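Local coordinates for extracellular solute-binding protein family 1 (Kribbella flavida, PDB 5IXP) that probably binds an as yet unidentified solute outside the cell and hands it to an ABC transporter for uptake, at residues A[35-38]-A[39-42]; A[54-57]-A[58-61]; A[118-122]-A[123-127]; A[224-227]-A[228-231]; A[358-361]-A[362-366]. One frame throughout, in Å; residues are numbered along the deposited sequence.

Interaction 1 (A[35-38]-A[39-42])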
loop_
_atom_site.group_PDB
_atom_site.type_symbol
_atom_site.label_atom_id
_atom_site.label_comp_id
_atom_site.label_asym_id
_atom_site.label_seq_id
_atom_site.Cartn_x
_atom_site.Cartn_y
_atom_site.Cartn_z
ATOM N N ALA A 35 -4.222 16.024 12.645
ATOM C CA ALA A 35 -5.607 15.674 12.937
ATOM C C ALA A 35 -5.654 14.438 13.839
ATOM O O ALA A 35 -4.724 13.622 13.872
ATOM C CB ALA A 35 -6.387 15.410 11.646
ATOM N N ALA A 36 -6.760 14.305 14.582
ATOM C CA ALA A 36 -6.883 13.194 15.523
ATOM C C ALA A 36 -6.927 11.847 14.816
ATOM O O ALA A 36 -6.473 10.841 15.373
ATOM C CB ALA A 36 -8.135 13.360 16.384
ATOM N N THR A 37 -7.494 11.798 13.614
ATOM C CA THR A 37 -7.625 10.553 12.873
ATOM C C THR A 37 -7.258 10.798 11.420
ATOM O O THR A 37 -7.257 11.933 10.935
ATOM C CB THR A 37 -9.054 9.990 12.922
ATOM O OG1 THR A 37 -9.928 10.889 12.227
ATOM C CG2 THR A 37 -9.538 9.811 14.369
ATOM N N VAL A 38 -6.987 9.707 10.715
ATOM C CA VAL A 38 -6.714 9.817 9.290
ATOM C C VAL A 38 -7.948 10.315 8.543
ATOM O O VAL A 38 -7.844 11.134 7.625
ATOM C CB VAL A 38 -6.216 8.470 8.744
ATOM C CG1 VAL A 38 -5.932 8.603 7.295
ATOM C CG2 VAL A 38 -4.959 8.043 9.483
ATOM N N ASP A 39 -9.138 9.843 8.934
ATOM C CA ASP A 39 -10.355 10.312 8.272
ATOM C C ASP A 39 -10.526 11.817 8.439
ATOM O O ASP A 39 -10.998 12.501 7.523
ATOM C CB ASP A 39 -11.585 9.578 8.807
ATOM C CG ASP A 39 -11.649 8.124 8.357
ATOM O OD1 ASP A 39 -11.069 7.779 7.300
ATOM O OD2 ASP A 39 -12.296 7.323 9.061
ATOM N N GLU A 40 -10.146 12.362 9.599
ATOM C CA GLU A 40 -10.306 13.801 9.744
ATOM C C GLU A 40 -9.235 14.572 9.000
ATOM O O GLU A 40 -9.502 15.681 8.529
ATOM C CB GLU A 40 -10.338 14.195 11.208
ATOM C CG GLU A 40 -11.782 14.337 11.650
ATOM C CD GLU A 40 -11.938 14.087 13.086
ATOM O OE1 GLU A 40 -10.943 13.630 13.680
ATOM O OE2 GLU A 40 -13.039 14.346 13.614
ATOM N N HIS A 41 -8.036 14.006 8.875
ATOM C CA HIS A 41 -7.031 14.615 8.010
ATOM C C HIS A 41 -7.556 14.743 6.582
ATOM O O HIS A 41 -7.438 15.802 5.951
ATOM C CB HIS A 41 -5.749 13.785 8.051
ATOM C CG HIS A 41 -4.684 14.284 7.128
ATOM N ND1 HIS A 41 -3.724 15.195 7.521
ATOM C CD2 HIS A 41 -4.433 14.007 5.825
ATOM C CE1 HIS A 41 -2.922 15.450 6.499
ATOM N NE2 HIS A 41 -3.332 14.742 5.457
ATOM N N ILE A 42 -8.163 13.668 6.067
ATOM C CA ILE A 42 -8.766 13.688 4.733
ATOM C C ILE A 42 -9.876 14.728 4.651
ATOM O O ILE A 42 -9.957 15.502 3.689
ATOM C CB ILE A 42 -9.320 12.297 4.378
ATOM C CG1 ILE A 42 -8.206 11.293 4.172
ATOM C CG2 ILE A 42 -10.228 12.381 3.158
ATOM C CD1 ILE A 42 -8.715 9.888 4.253
HETATM O O HOH W 1 -3.259 16.576 10.008
#

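Interaction 2 (A[54-57]-A[58-61])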
loop_
_atom_site.group_PDB
_atom_site.type_symbol
_atom_site.label_atom_id
_atom_site.label_comp_id
_atom_site.label_asym_id
_atom_site.label_seq_id
_atom_site.Cartn_x
_atom_site.Cartn_y
_atom_site.Cartn_z
ATOM N N GLY A 54 -7.126 27.497 5.076
ATOM C CA GLY A 54 -6.869 26.574 6.159
ATOM C C GLY A 54 -5.863 25.478 5.870
ATOM O O GLY A 54 -5.446 24.788 6.810
HETATM N N MSE A 55 -5.463 25.289 4.616
HETATM C CA MSE A 55 -4.506 24.224 4.301
HETATM C C MSE A 55 -3.119 24.507 4.847
HETATM O O MSE A 55 -2.684 25.660 4.940
HETATM C CB MSE A 55 -4.411 23.997 2.795
HETATM C CG MSE A 55 -5.738 23.568 2.198
HETATM SE SE MSE A 55 -5.583 22.987 0.352
HETATM C CE MSE A 55 -5.188 21.122 0.673
ATOM N N ALA A 56 -2.432 23.426 5.202
ATOM C CA ALA A 56 -1.030 23.525 5.555
ATOM C C ALA A 56 -0.206 23.814 4.301
ATOM O O ALA A 56 -0.655 23.608 3.168
ATOM C CB ALA A 56 -0.555 22.235 6.227
ATOM N N ASP A 57 1.008 24.328 4.513
ATOM C CA ASP A 57 1.907 24.549 3.383
ATOM C C ASP A 57 2.347 23.238 2.758
ATOM O O ASP A 57 2.547 23.170 1.538
ATOM C CB ASP A 57 3.130 25.346 3.825
ATOM C CG ASP A 57 2.756 26.704 4.364
ATOM O OD1 ASP A 57 2.403 27.581 3.548
ATOM O OD2 ASP A 57 2.805 26.880 5.601
ATOM N N ILE A 58 2.542 22.199 3.573
ATOM C CA ILE A 58 2.797 20.844 3.088
ATOM C C ILE A 58 1.676 19.970 3.622
ATOM O O ILE A 58 1.458 19.917 4.839
ATOM C CB ILE A 58 4.169 20.312 3.547
ATOM C CG1 ILE A 58 5.300 21.171 2.971
ATOM C CG2 ILE A 58 4.346 18.822 3.127
ATOM C CD1 ILE A 58 6.690 20.883 3.614
ATOM N N GLU A 59 0.966 19.289 2.724
ATOM C CA GLU A 59 -0.116 18.378 3.095
ATOM C C GLU A 59 0.287 16.953 2.742
ATOM O O GLU A 59 0.534 16.649 1.567
ATOM C CB GLU A 59 -1.429 18.745 2.385
ATOM C CG GLU A 59 -2.092 20.039 2.893
ATOM C CD GLU A 59 -2.907 19.838 4.171
ATOM O OE1 GLU A 59 -3.035 18.686 4.616
ATOM O OE2 GLU A 59 -3.428 20.840 4.725
ATOM N N ALA A 60 0.308 16.073 3.747
ATOM C CA ALA A 60 0.588 14.673 3.480
ATOM C C ALA A 60 -0.636 13.997 2.878
ATOM O O ALA A 60 -1.782 14.326 3.197
ATOM C CB ALA A 60 1.013 13.930 4.747
HETATM N N MSE A 61 -0.372 13.031 2.010
HETATM C CA MSE A 61 -1.410 12.329 1.268
HETATM C C MSE A 61 -1.024 10.864 1.149
HETATM O O MSE A 61 0.085 10.552 0.688
HETATM C CB MSE A 61 -1.564 12.953 -0.120
HETATM C CG MSE A 61 -2.940 12.956 -0.672
HETATM SE SE MSE A 61 -3.046 14.296 -2.023
HETATM C CE MSE A 61 -3.565 15.888 -1.073
#

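Interaction 3 (A[118-122]-A[123-127])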
loop_
_atom_site.group_PDB
_atom_site.type_symbol
_atom_site.label_atom_id
_atom_site.label_comp_id
_atom_site.label_asym_id
_atom_site.label_seq_id
_atom_site.Cartn_x
_atom_site.Cartn_y
_atom_site.Cartn_z
ATOM N N ILE A 118 5.213 -12.492 0.449
ATOM C CA ILE A 118 4.260 -13.450 0.999
ATOM C C ILE A 118 4.784 -13.904 2.351
ATOM O O ILE A 118 5.855 -14.517 2.434
ATOM C CB ILE A 118 4.025 -14.658 0.076
ATOM C CG1 ILE A 118 3.445 -14.231 -1.285
ATOM C CG2 ILE A 118 3.083 -15.640 0.755
ATOM C CD1 ILE A 118 2.072 -13.529 -1.212
ATOM N N CYS A 119 4.065 -13.576 3.414
ATOM C CA CYS A 119 4.385 -14.201 4.684
ATOM C C CYS A 119 3.585 -15.489 4.812
ATOM O O CYS A 119 2.558 -15.687 4.155
ATOM C CB CYS A 119 4.111 -13.266 5.866
ATOM S SG CYS A 119 2.421 -12.655 6.009
ATOM N N TYR A 120 4.088 -16.390 5.641
ATOM C CA TYR A 120 3.470 -17.713 5.725
ATOM C C TYR A 120 3.745 -18.383 7.063
ATOM O O TYR A 120 4.733 -18.097 7.747
ATOM C CB TYR A 120 3.931 -18.633 4.580
ATOM C CG TYR A 120 5.417 -18.942 4.588
ATOM C CD1 TYR A 120 6.337 -18.045 4.048
ATOM C CD2 TYR A 120 5.897 -20.136 5.126
ATOM C CE1 TYR A 120 7.698 -18.323 4.054
ATOM C CE2 TYR A 120 7.258 -20.426 5.136
ATOM C CZ TYR A 120 8.154 -19.512 4.598
ATOM O OH TYR A 120 9.505 -19.780 4.602
ATOM N N ARG A 121 2.848 -19.304 7.409
ATOM C CA ARG A 121 2.927 -20.075 8.646
ATOM C C ARG A 121 3.783 -21.310 8.390
ATOM O O ARG A 121 3.313 -22.298 7.816
ATOM C CB ARG A 121 1.527 -20.441 9.122
ATOM C CG ARG A 121 0.759 -19.264 9.744
ATOM C CD ARG A 121 1.171 -19.061 11.212
ATOM N NE ARG A 121 0.894 -20.259 12.002
ATOM C CZ ARG A 121 -0.263 -20.509 12.612
ATOM N NH1 ARG A 121 -1.268 -19.636 12.542
ATOM N NH2 ARG A 121 -0.414 -21.629 13.302
ATOM N N ARG A 122 5.040 -21.275 8.839
ATOM C CA ARG A 122 5.932 -22.401 8.567
ATOM C C ARG A 122 5.521 -23.663 9.319
ATOM O O ARG A 122 5.813 -24.771 8.854
ATOM C CB ARG A 122 7.382 -22.031 8.887
ATOM C CG ARG A 122 7.610 -21.337 10.213
ATOM C CD ARG A 122 9.046 -20.811 10.294
ATOM N NE ARG A 122 10.021 -21.897 10.240
ATOM C CZ ARG A 122 10.808 -22.177 9.201
ATOM N NH1 ARG A 122 10.773 -21.438 8.090
ATOM N NH2 ARG A 122 11.651 -23.206 9.286
ATOM N N ASP A 123 4.845 -23.529 10.466
ATOM C CA ASP A 123 4.360 -24.717 11.166
ATOM C C ASP A 123 3.235 -25.389 10.391
ATOM O O ASP A 123 3.219 -26.618 10.246
ATOM C CB ASP A 123 3.896 -24.354 12.579
ATOM C CG ASP A 123 2.767 -23.340 12.587
ATOM O OD1 ASP A 123 2.786 -22.424 11.745
ATOM O OD2 ASP A 123 1.856 -23.458 13.441
ATOM N N LEU A 124 2.297 -24.600 9.867
ATOM C CA LEU A 124 1.224 -25.172 9.059
ATOM C C LEU A 124 1.762 -25.723 7.744
ATOM O O LEU A 124 1.320 -26.785 7.287
ATOM C CB LEU A 124 0.133 -24.128 8.812
ATOM C CG LEU A 124 -0.531 -23.558 10.072
ATOM C CD1 LEU A 124 -1.652 -22.566 9.712
ATOM C CD2 LEU A 124 -1.042 -24.672 10.997
ATOM N N PHE A 125 2.725 -25.028 7.128
ATOM C CA PHE A 125 3.348 -25.558 5.918
ATOM C C PHE A 125 3.993 -26.911 6.195
ATOM O O PHE A 125 3.812 -27.870 5.432
ATOM C CB PHE A 125 4.390 -24.578 5.371
ATOM C CG PHE A 125 3.829 -23.520 4.441
ATOM C CD1 PHE A 125 2.581 -22.952 4.675
ATOM C CD2 PHE A 125 4.571 -23.079 3.346
ATOM C CE1 PHE A 125 2.074 -21.962 3.841
ATOM C CE2 PHE A 125 4.078 -22.092 2.497
ATOM C CZ PHE A 125 2.818 -21.531 2.740
ATOM N N ALA A 126 4.758 -27.005 7.285
ATOM C CA ALA A 126 5.432 -28.260 7.606
ATOM C C ALA A 126 4.430 -29.403 7.715
ATOM O O ALA A 126 4.618 -30.477 7.126
ATOM C CB ALA A 126 6.222 -28.111 8.904
ATOM N N ARG A 127 3.341 -29.173 8.455
ATOM C CA ARG A 127 2.347 -30.212 8.694
ATOM C C ARG A 127 1.602 -30.584 7.420
ATOM O O ARG A 127 1.080 -31.701 7.305
ATOM C CB ARG A 127 1.375 -29.738 9.781
ATOM C CG ARG A 127 2.029 -29.649 11.161
ATOM C CD ARG A 127 1.211 -28.847 12.167
ATOM N NE ARG A 127 -0.228 -29.091 12.060
ATOM C CZ ARG A 127 -1.165 -28.329 12.629
ATOM N NH1 ARG A 127 -0.819 -27.267 13.357
ATOM N NH2 ARG A 127 -2.449 -28.623 12.466
#

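Interaction 4 (A[224-227]-A[228-231])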
loop_
_atom_site.group_PDB
_atom_site.type_symbol
_atom_site.label_atom_id
_atom_site.label_comp_id
_atom_site.label_asym_id
_atom_site.label_seq_id
_atom_site.Cartn_x
_atom_site.Cartn_y
_atom_site.Cartn_z
ATOM N N THR A 224 -8.473 -9.955 13.841
ATOM C CA THR A 224 -7.425 -9.779 14.843
ATOM C C THR A 224 -7.274 -11.024 15.710
ATOM O O THR A 224 -6.164 -11.537 15.891
ATOM C CB THR A 224 -7.739 -8.555 15.705
ATOM O OG1 THR A 224 -7.852 -7.413 14.859
ATOM C CG2 THR A 224 -6.640 -8.311 16.721
ATOM N N LYS A 225 -8.387 -11.528 16.253
ATOM C CA LYS A 225 -8.312 -12.703 17.117
ATOM C C LYS A 225 -7.811 -13.927 16.359
ATOM O O LYS A 225 -7.163 -14.798 16.947
ATOM C CB LYS A 225 -9.679 -12.999 17.735
ATOM C CG LYS A 225 -10.278 -11.846 18.551
ATOM C CD LYS A 225 -9.204 -10.957 19.175
ATOM C CE LYS A 225 -9.698 -9.517 19.341
ATOM N NZ LYS A 225 -8.961 -8.786 20.420
ATOM N N ALA A 226 -8.080 -14.004 15.055
ATOM C CA ALA A 226 -7.727 -15.202 14.304
ATOM C C ALA A 226 -6.221 -15.406 14.189
ATOM O O ALA A 226 -5.782 -16.515 13.850
ATOM C CB ALA A 226 -8.356 -15.149 12.919
ATOM N N PHE A 227 -5.416 -14.377 14.475
ATOM C CA PHE A 227 -3.971 -14.573 14.466
ATOM C C PHE A 227 -3.497 -15.492 15.581
ATOM O O PHE A 227 -2.354 -15.963 15.529
ATOM C CB PHE A 227 -3.246 -13.226 14.543
ATOM C CG PHE A 227 -3.218 -12.484 13.232
ATOM C CD1 PHE A 227 -2.215 -12.739 12.300
ATOM C CD2 PHE A 227 -4.205 -11.549 12.918
ATOM C CE1 PHE A 227 -2.188 -12.065 11.077
ATOM C CE2 PHE A 227 -4.184 -10.864 11.696
ATOM C CZ PHE A 227 -3.171 -11.122 10.777
ATOM N N ARG A 228 -4.339 -15.769 16.578
ATOM C CA ARG A 228 -4.003 -16.703 17.642
ATOM C C ARG A 228 -4.586 -18.090 17.394
ATOM O O ARG A 228 -4.774 -18.857 18.341
ATOM C CB ARG A 228 -4.466 -16.154 18.994
ATOM C CG ARG A 228 -3.543 -15.078 19.579
ATOM C CD ARG A 228 -4.266 -13.760 19.795
ATOM N NE ARG A 228 -5.620 -13.935 20.315
ATOM C CZ ARG A 228 -6.374 -12.955 20.819
ATOM N NH1 ARG A 228 -5.922 -11.705 20.856
ATOM N NH2 ARG A 228 -7.600 -13.218 21.270
ATOM N N THR A 229 -4.884 -18.413 16.136
ATOM C CA THR A 229 -5.470 -19.685 15.732
ATOM C C THR A 229 -4.768 -20.157 14.463
ATOM O O THR A 229 -3.899 -19.468 13.912
ATOM C CB THR A 229 -6.972 -19.565 15.443
ATOM O OG1 THR A 229 -7.149 -18.886 14.190
ATOM C CG2 THR A 229 -7.697 -18.792 16.548
ATOM N N ASP A 230 -5.177 -21.330 13.971
ATOM C CA ASP A 230 -4.688 -21.848 12.700
ATOM C C ASP A 230 -5.572 -21.444 11.522
ATOM O O ASP A 230 -5.609 -22.159 10.516
ATOM C CB ASP A 230 -4.564 -23.373 12.769
ATOM C CG ASP A 230 -3.560 -23.833 13.813
ATOM O OD1 ASP A 230 -2.744 -22.999 14.272
ATOM O OD2 ASP A 230 -3.585 -25.033 14.170
ATOM N N ALA A 231 -6.267 -20.303 11.613
ATOM C CA ALA A 231 -7.311 -19.975 10.642
ATOM C C ALA A 231 -6.766 -19.801 9.222
ATOM O O ALA A 231 -7.431 -20.196 8.255
ATOM C CB ALA A 231 -8.058 -18.716 11.070
#

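Interaction 5 (A[358-361]-A[362-366])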
loop_
_atom_site.group_PDB
_atom_site.type_symbol
_atom_site.label_atom_id
_atom_site.label_comp_id
_atom_site.label_asym_id
_atom_site.label_seq_id
_atom_site.Cartn_x
_atom_site.Cartn_y
_atom_site.Cartn_z
ATOM N N GLU A 358 -14.107 4.862 -4.919
ATOM C CA GLU A 358 -15.540 4.620 -4.809
ATOM C C GLU A 358 -15.962 3.427 -5.653
ATOM O O GLU A 358 -16.811 2.636 -5.231
ATOM C CB GLU A 358 -16.315 5.868 -5.231
ATOM C CG GLU A 358 -16.182 7.046 -4.281
ATOM C CD GLU A 358 -14.896 7.857 -4.474
ATOM O OE1 GLU A 358 -14.028 7.485 -5.296
ATOM O OE2 GLU A 358 -14.755 8.884 -3.789
ATOM N N ILE A 359 -15.383 3.287 -6.852
ATOM C CA ILE A 359 -15.674 2.128 -7.694
ATOM C C ILE A 359 -15.152 0.860 -7.040
ATOM O O ILE A 359 -15.850 -0.161 -6.964
ATOM C CB ILE A 359 -15.069 2.314 -9.099
ATOM C CG1 ILE A 359 -15.712 3.491 -9.827
ATOM C CG2 ILE A 359 -15.168 1.018 -9.924
ATOM C CD1 ILE A 359 -14.981 3.857 -11.124
ATOM N N ASN A 360 -13.899 0.893 -6.582
ATOM C CA ASN A 360 -13.327 -0.297 -5.968
ATOM C C ASN A 360 -14.144 -0.756 -4.768
ATOM O O ASN A 360 -14.260 -1.962 -4.525
ATOM C CB ASN A 360 -11.880 -0.042 -5.553
ATOM C CG ASN A 360 -11.183 -1.316 -5.152
ATOM O OD1 ASN A 360 -11.123 -2.256 -5.938
ATOM N ND2 ASN A 360 -10.658 -1.361 -3.923
ATOM N N GLN A 361 -14.729 0.188 -4.027
ATOM C CA GLN A 361 -15.506 -0.160 -2.841
ATOM C C GLN A 361 -16.709 -1.029 -3.194
ATOM O O GLN A 361 -17.048 -1.961 -2.455
ATOM C CB GLN A 361 -15.949 1.117 -2.122
ATOM C CG GLN A 361 -16.619 0.881 -0.783
ATOM C CD GLN A 361 -16.970 2.170 -0.056
ATOM O OE1 GLN A 361 -16.164 3.102 0.020
ATOM N NE2 GLN A 361 -18.182 2.230 0.480
ATOM N N VAL A 362 -17.371 -0.748 -4.319
ATOM C CA VAL A 362 -18.533 -1.559 -4.676
ATOM C C VAL A 362 -18.090 -2.962 -5.083
ATOM O O VAL A 362 -18.769 -3.948 -4.773
ATOM C CB VAL A 362 -19.410 -0.882 -5.753
ATOM C CG1 VAL A 362 -19.497 0.623 -5.536
ATOM C CG2 VAL A 362 -18.973 -1.224 -7.163
ATOM N N PHE A 363 -16.924 -3.086 -5.736
ATOM C CA PHE A 363 -16.439 -4.414 -6.101
ATOM C C PHE A 363 -16.022 -5.209 -4.871
ATOM O O PHE A 363 -16.305 -6.410 -4.779
ATOM C CB PHE A 363 -15.279 -4.318 -7.095
ATOM C CG PHE A 363 -15.716 -4.095 -8.514
ATOM C CD1 PHE A 363 -16.098 -5.167 -9.312
ATOM C CD2 PHE A 363 -15.761 -2.814 -9.048
ATOM C CE1 PHE A 363 -16.506 -4.972 -10.618
ATOM C CE2 PHE A 363 -16.168 -2.608 -10.356
ATOM C CZ PHE A 363 -16.541 -3.692 -11.144
ATOM N N THR A 364 -15.352 -4.567 -3.911
ATOM C CA THR A 364 -14.910 -5.323 -2.745
ATOM C C THR A 364 -16.078 -5.668 -1.833
ATOM O O THR A 364 -16.081 -6.742 -1.217
ATOM C CB THR A 364 -13.825 -4.564 -1.968
ATOM O OG1 THR A 364 -14.311 -3.284 -1.544
ATOM C CG2 THR A 364 -12.577 -4.380 -2.829
ATOM N N GLU A 365 -17.083 -4.788 -1.739
ATOM C CA GLU A 365 -18.286 -5.144 -0.991
ATOM C C GLU A 365 -18.951 -6.360 -1.613
ATOM O O GLU A 365 -19.358 -7.288 -0.902
ATOM C CB GLU A 365 -19.267 -3.962 -0.937
ATOM C CG GLU A 365 -18.813 -2.839 -0.002
ATOM C CD GLU A 365 -19.699 -1.606 -0.051
ATOM O OE1 GLU A 365 -20.673 -1.589 -0.833
ATOM O OE2 GLU A 365 -19.416 -0.644 0.697
ATOM N N ALA A 366 -19.039 -6.385 -2.946
ATOM C CA ALA A 366 -19.645 -7.524 -3.623
ATOM C C ALA A 366 -18.835 -8.793 -3.391
ATOM O O ALA A 366 -19.398 -9.859 -3.115
ATOM C CB ALA A 366 -19.784 -7.231 -5.117
#

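Interaction 1 (A[35-38]-A[39-42])
Thr37 O is approached by two backbone amides: His41 N lies 3.0 Å from Thr37 O with an N-H...O angle of 159°, while the bond from Glu40 N is weak and bent (121°). The stronger acceptor for Glu40 N is the side chain, since Thr37 OG1 stands 3.0 Å from it. With chi1 at 66°, OG1 sits between the backbone N and the carbonyl carbon, which turns it toward the helix start and makes Thr37 the N-cap of helix 38-51. The Glu40 side chain crosses obliquely over this hydroxyl, and Glu40 OE1 comes within 3.3 Å of Thr37 OG1. Ala35 CB rests 3.5 Å from His41 N. A water joins the same two residues, 2.9 Å from Ala35 N and meeting His41 ND1 in the ring plane, whereas His41 NE2 bonds to Ala60 O. One turn along, Val38 CG1 lies 4.3 Å from Ile42 CD1, both side chains reaching Trp65. Thr37 OG1 thus serves Glu40 N, a first-turn amide with no helical carbonyl before it, while Thr37 O starts the regular bonding with His41 N, and the carboxylates of Asp39 and Glu40 probably interact favourably with the positive end of the helix dipole.

Interaction 2 (A[54-57]-A[58-61])
Glu59 reaches back along its own chain to the amide of Ala56, closing the turn that leads into strand 58-62. This strand completes a beta-alpha-beta crossover, strand 28-34 to helix 38-51 to strand 58-62, with strand 2-8 lying between the two strands and parallel to both. The bond from Ala56 N to Glu59 OE2 is 2.8 Å long with an N-H...O angle of 160°, and it meets the oxygen on its anti side, tilted out of the carboxylate plane. The bend at chi2 (-81°) folds the carboxylate back toward the Ala56 amide. Ala56 CB lies close by, 3.5 Å from Glu59 OE2 and 3.4 Å from Ile58 O. Ile58 directs its side chain away from the turn to pack on Ile6 and on helix 284-294. The end of Asp57 also leads away, into the fold, its carboxylate bonded to Ser281 OG and Thr5 N. Cutting Glu59 back to an alanine would remove the carboxylate, and the buried Ala56 amide would probably be left without its acceptor and the turn freer to move. The selenomethionine Met55 crosses the glutamate at about a right angle, its CE 4.0 Å from Glu59 CG.

Interaction 3 (A[118-122]-A[123-127])
Arg121 and Asp123 pair across the junction where strand 108-121 passes directly into helix 122-127; the end of the strand, 118-121, and the helical segment 123-127 run at 65° to each other. The salt bridge is a side-on, two-pronged grip: Arg121 NE lies 2.9 Å from Asp123 OD1, and Arg121 NH2 lies 2.9 Å from Asp123 OD2. Each oxygen uses its syn lone pair, and the guanidinium and carboxylate planes are only 16° apart, so both bonds run close to the plane of either group. Bends at chi2 and chi3 bring the arginine round to meet the aspartate. The same guanidinium serves the loop before strand 232-238, with NH2 also bridged to Asp230 and NH1 bonded to Thr229 O. A leucine in place of Arg121 would remove all these donors, and Asp123 and Asp230 would probably be left close together without the positive charge between them.

Backbone bonds start the helix. Arg121 is its N-cap residue, and Phe125 N comes to 2.9 Å from Arg121 O; Ala126 N repeats the step to Arg122 O.

Packing contacts complete the junction. Leu124 lies over one face of the guanidinium, its CD1 3.8 Å above the plane and over the centre. Tyr120 packs on Phe125 with the rings oblique to each other, planes at 31° and centroids 4.9 Å apart, while Tyr120 OH bonds to Thr132 O and Trp163 meets the phenylalanine ring. The tyrosine also makes a CH-pi contact: its CB stands over the Phe125 face, 4.1 Å from the ring centroid and 3.6 Å from Phe125 CZ.

Interaction 4 (A[224-227]-A[228-231])
Two cationic side chains, Lys225 and Arg228, lie side by side and point the same way, with Lys225 NZ only 4.2 Å from Arg228 NH1. They pack on each other, which probably offsets part of the repulsion: one face of the guanidinium lies over the base of the lysine, with Lys225 CA about above its centre, and Lys225 CD approaches Arg228 NH2 to 3.5 Å. Both residues are exposed, so solvent probably screens the charges. Their backbones are joined as well: Arg228 N bonds to Lys225 O at 3.0 Å.

One residue on, Ala226 O accepts twice. Thr229 OG1 donates to it at 2.8 Å, and Thr229 N, well above the carbonyl plane, closes a longer bond of 3.1 Å to the same Ala226 O. The hydroxyl can do this because chi1 of 74° folds it back over its own backbone. It also accepts from Ala231 N, 3.1 Å from Thr229 OG1, and Ala231 CB lies 4.0 Å from Ala226 CB. Phe227 turns inward to pack edge-to-face with Trp223 and Phe232. After the helical segment the chain makes a type I beta turn, Ala226 to Thr229, and then an ST turn at Thr229 leading into strand 232-238.

Interaction 5 (A[358-361]-A[362-366])
Ile359 lies alongside Phe363 one helical turn on, its CG2 at the edge of the ring and near its plane, 3.8 Å from Phe363 CE2. With chi1 at -64° placing CG1 beside the backbone N, CG2 swings round to the ring side; both side chains are buried, the phenylalanine packing on Ala384 and Ala388 of helix 377-392 and its ring meeting Tyr182. Val362 turns its two methyls to carbonyls of the preceding turn, CG1 3.4 Å from Glu358 O and CG2 3.3 Å from Ile359 O. These are i to i+3 and i to i+4 contacts within alpha helix 356-371, whose backbone bonds include Thr364 N to Asn360 O at 2.9 Å (N-H...O 159°) and Glu365 N to Gln361 O at 2.9 Å; the bonds to Ile359 O are weak. Asn360 and Thr364 cross at about a right angle, Asn360 ND2 3.7 Å from Thr364 CG2. The polar end of the asparagine is engaged by helix 167-175 and a loop, OD1 by Tyr182 and Trp171, ND2 by Glu172. At the exposed side Gln361 NE2 reaches Glu365 OE2 from above the carboxylate plane at 3.1 Å, amide and carboxylate planes 57° apart, a bond made doubtful by a second conformer of the glutamine.

In the fold
Interactions 1 and 2 serve the two ends of one crossover: the first caps helix 38-51 at the surface, the second turns the chain into strand 58-62 in a buried place, and they touch where His41 meets Ala60. Interaction 3 lies on the opposite side of the chain's centre from interaction 2, their centres about 43 Å apart, and pairs with interaction 4, the Arg121 guanidinium tying the two together. Interaction 3 combines a salt bridge with aromatic packing, whereas interaction 4 is mainly turn hydrogen bonds beside two exposed cations. Interaction 5 touches none of the others: a mid-helix contact, apolar where Ile359 and Phe363 pack, with the buried amide of Asn360 bonded to other parts of the fold and a glutamine-glutamate pair near the surface.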